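Local coordinates for folylpolyglutamate synthase protein FOLC (Mycobacterium tuberculosis, PDB 2VOS), which probably catalyses the ATP-dependent addition of L-glutamate to dihydropteroate, giving dihydrofolate, and of further glutamates to tetrahydrofolate, at residues A[121-126]-A[160-165]. Sequence-based numbering, arbitrary orientation.
Sequences VATYRE and FAAFAD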
ATOM      1  N   VAL A 121      10.470   7.372  18.298  1.00 41.83           N
ATOM      2  CA  VAL A 121      11.245   8.546  18.775  1.00 40.80           C
ATOM      3  C   VAL A 121      12.709   8.172  19.048  1.00 40.88           C
ATOM      4  O   VAL A 121      13.586   8.891  18.610  1.00 40.75           O
ATOM      5  CB  VAL A 121      10.578   9.171  20.053  1.00 41.01           C
ATOM      6  CG1 VAL A 121      11.429  10.240  20.693  1.00 39.68           C
ATOM      7  CG2 VAL A 121       9.189   9.733  19.683  1.00 41.48           C
ATOM      8  N   ALA A 122      12.979   7.059  19.774  1.00 40.85           N
ATOM      9  CA  ALA A 122      14.360   6.660  20.066  1.00 40.34           C
ATOM     10  C   ALA A 122      15.119   6.403  18.764  1.00 41.48           C
ATOM     11  O   ALA A 122      16.284   6.706  18.668  1.00 40.58           O
ATOM     12  CB  ALA A 122      14.389   5.385  20.936  1.00 40.44           C
ATOM     13  N   THR A 123      14.453   5.831  17.759  1.00 40.99           N
ATOM     14  CA  THR A 123      15.114   5.585  16.471  1.00 41.79           C
ATOM     15  C   THR A 123      15.495   6.896  15.789  1.00 42.26           C
ATOM     16  O   THR A 123      16.606   7.043  15.325  1.00 41.30           O
ATOM     17  CB  THR A 123      14.239   4.694  15.557  1.00 42.16           C
ATOM     18  OG1 THR A 123      13.998   3.466  16.255  1.00 41.71           O
ATOM     19  CG2 THR A 123      14.941   4.359  14.258  1.00 40.38           C
ATOM     20  N   TYR A 124      14.584   7.854  15.774  1.00 41.89           N
ATOM     21  CA  TYR A 124      14.863   9.164  15.202  1.00 42.05           C
ATOM     22  C   TYR A 124      16.036   9.828  15.971  1.00 42.79           C
ATOM     23  O   TYR A 124      17.016  10.289  15.369  1.00 42.87           O
ATOM     24  CB  TYR A 124      13.609  10.054  15.290  1.00 41.22           C
ATOM     25  CG  TYR A 124      13.939  11.460  14.903  1.00 42.56           C
ATOM     26  CD1 TYR A 124      14.124  11.798  13.558  1.00 45.28           C
ATOM     27  CD2 TYR A 124      14.123  12.431  15.855  1.00 41.36           C
ATOM     28  CE1 TYR A 124      14.476  13.063  13.178  1.00 46.84           C
ATOM     29  CE2 TYR A 124      14.454  13.688  15.504  1.00 43.28           C
ATOM     30  CZ  TYR A 124      14.647  14.014  14.160  1.00 46.38           C
ATOM     31  OH  TYR A 124      15.016  15.304  13.800  1.00 47.93           O
ATOM     32  N   ARG A 125      15.957   9.849  17.303  1.00 42.24           N
ATOM     33  CA  ARG A 125      16.988  10.478  18.108  1.00 43.31           C
ATOM     34  C   ARG A 125      18.332   9.830  17.866  1.00 44.55           C
ATOM     35  O   ARG A 125      19.361  10.498  17.816  1.00 44.90           O
ATOM     36  CB  ARG A 125      16.673  10.359  19.590  1.00 43.93           C
ATOM     37  CG  ARG A 125      15.508  11.225  20.123  1.00 48.93           C
ATOM     38  CD  ARG A 125      15.621  11.233  21.677  1.00 58.48           C
ATOM     39  NE  ARG A 125      14.832  12.289  22.305  1.00 65.96           N
ATOM     40  CZ  ARG A 125      15.291  13.519  22.528  1.00 69.32           C
ATOM     41  NH1 ARG A 125      16.542  13.842  22.172  1.00 69.64           N
ATOM     42  NH2 ARG A 125      14.502  14.427  23.105  1.00 70.97           N
ATOM     43  N   GLU A 126      18.360   8.510  17.730  1.00 45.25           N
ATOM     44  CA  GLU A 126      19.657   7.857  17.552  1.00 46.15           C
ATOM     45  C   GLU A 126      20.306   8.199  16.207  1.00 45.32           C
ATOM     46  O   GLU A 126      21.521   8.392  16.169  1.00 46.02           O
ATOM     47  CB  GLU A 126      19.582   6.352  17.775  1.00 47.38           C
ATOM     48  CG  GLU A 126      19.483   5.532  16.529  1.00 52.59           C
ATOM     49  CD  GLU A 126      19.348   4.028  16.869  1.00 58.11           C
ATOM     50  OE1 GLU A 126      19.715   3.640  17.989  1.00 62.24           O
ATOM     51  OE2 GLU A 126      18.874   3.254  16.038  1.00 57.42           O
ATOM     52  N   PHE A 160      15.611   1.340   8.361  1.00 40.07           N
ATOM     53  CA  PHE A 160      16.805   0.518   8.167  1.00 40.84           C
ATOM     54  C   PHE A 160      17.623   0.401   9.450  1.00 40.53           C
ATOM     55  O   PHE A 160      18.171  -0.676   9.715  1.00 40.35           O
ATOM     56  CB  PHE A 160      17.721   1.053   7.030  1.00 41.10           C
ATOM     57  CG  PHE A 160      17.121   0.938   5.644  1.00 42.35           C
ATOM     58  CD1 PHE A 160      16.293  -0.141   5.320  1.00 43.44           C
ATOM     59  CD2 PHE A 160      17.394   1.882   4.662  1.00 42.07           C
ATOM     60  CE1 PHE A 160      15.713  -0.275   4.064  1.00 44.33           C
ATOM     61  CE2 PHE A 160      16.844   1.722   3.335  1.00 39.39           C
ATOM     62  CZ  PHE A 160      15.997   0.647   3.058  1.00 42.75           C
ATOM     63  N   ALA A 161      17.748   1.507  10.194  1.00 41.08           N
ATOM     64  CA  ALA A 161      18.474   1.498  11.510  1.00 40.99           C
ATOM     65  C   ALA A 161      17.717   0.593  12.487  1.00 40.85           C
ATOM     66  O   ALA A 161      18.295  -0.221  13.229  1.00 40.58           O
ATOM     67  CB  ALA A 161      18.528   2.932  12.063  1.00 41.18           C
ATOM     68  N   ALA A 162      16.399   0.748  12.522  1.00 38.52           N
ATOM     69  CA  ALA A 162      15.609  -0.009  13.485  1.00 37.28           C
ATOM     70  C   ALA A 162      15.719  -1.503  13.139  1.00 38.03           C
ATOM     71  O   ALA A 162      15.704  -2.372  14.046  1.00 37.89           O
ATOM     72  CB  ALA A 162      14.134   0.433  13.401  1.00 38.27           C
ATOM     73  N   PHE A 163      15.798  -1.846  11.851  1.00 37.59           N
ATOM     74  CA  PHE A 163      15.862  -3.268  11.507  1.00 39.51           C
ATOM     75  C   PHE A 163      17.184  -3.858  12.006  1.00 39.32           C
ATOM     76  O   PHE A 163      17.233  -5.034  12.388  1.00 39.68           O
ATOM     77  CB  PHE A 163      15.738  -3.514   9.980  1.00 38.83           C
ATOM     78  CG  PHE A 163      14.397  -3.079   9.403  1.00 40.79           C
ATOM     79  CD1 PHE A 163      13.279  -2.929  10.242  1.00 40.51           C
ATOM     80  CD2 PHE A 163      14.268  -2.812   8.030  1.00 40.42           C
ATOM     81  CE1 PHE A 163      12.044  -2.542   9.687  1.00 39.18           C
ATOM     82  CE2 PHE A 163      13.045  -2.440   7.460  1.00 35.99           C
ATOM     83  CZ  PHE A 163      11.941  -2.288   8.284  1.00 37.13           C
ATOM     84  N   ALA A 164      18.256  -3.069  11.927  1.00 40.54           N
ATOM     85  CA  ALA A 164      19.573  -3.529  12.435  1.00 40.44           C
ATOM     86  C   ALA A 164      19.615  -3.546  13.992  1.00 39.87           C
ATOM     87  O   ALA A 164      20.266  -4.413  14.584  1.00 39.00           O
ATOM     88  CB  ALA A 164      20.710  -2.644  11.852  1.00 39.53           C
ATOM     89  N   ASP A 165      18.963  -2.565  14.635  1.00 39.55           N
ATOM     90  CA  ASP A 165      18.809  -2.519  16.106  1.00 40.84           C
ATOM     91  C   ASP A 165      18.088  -3.714  16.656  1.00 39.93           C
ATOM     92  O   ASP A 165      18.347  -4.108  17.792  1.00 39.24           O
ATOM     93  CB  ASP A 165      17.964  -1.286  16.529  1.00 41.61           C
ATOM     94  CG  ASP A 165      18.709   0.041  16.333  1.00 49.65           C
ATOM     95  OD1 ASP A 165      19.967   0.042  16.238  1.00 55.81           O
ATOM     96  OD2 ASP A 165      18.030   1.098  16.284  1.00 49.99           O
TER
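Thr123 meets Ala161 and Ala162 through its methyl group. Thr123 CG2 lies 4.1 Å from Ala162 CB and 4.4 Å from Ala161 CB, so one methyl faces two alanines on successive positions of the other helix. The branch is placed by chi1 of -58°, which sets CG2 opposite the backbone N and leaves OG1 beside that N. There OG1 hydrogen-bonds to Gln119 O, one turn back in its own helix, which fixes the rotation of the side chain and satisfies its buried hydroxyl.

At the exposed edge, the side chains of Glu126 and Asp165 come from opposite directions. The Glu126 chain is extended beyond CG and brings Glu126 OE2 to about 4.0 Å from Ala161 CB. The modelled separation of the two acid groups is too short to be reliable, so the detailed placement of both carboxylates is doubtful.

The nearest backbone approach is between Thr123 CA and Ala162 CA, 6.4 Å apart. The local axes are 10.1 Å apart and cross at 107°. Outside this pair, Met158 also touches Thr123, while Ala162 rests on Ile108 of strand 108-110. The contact is a steep helix-helix crossing, away from the annotated sites. It joins helix 117-140 to the C-terminal end of helix 151-165, which packs against the mixed sheet of the Mur ligase middle domain, a member of the P-loop NTPase clan.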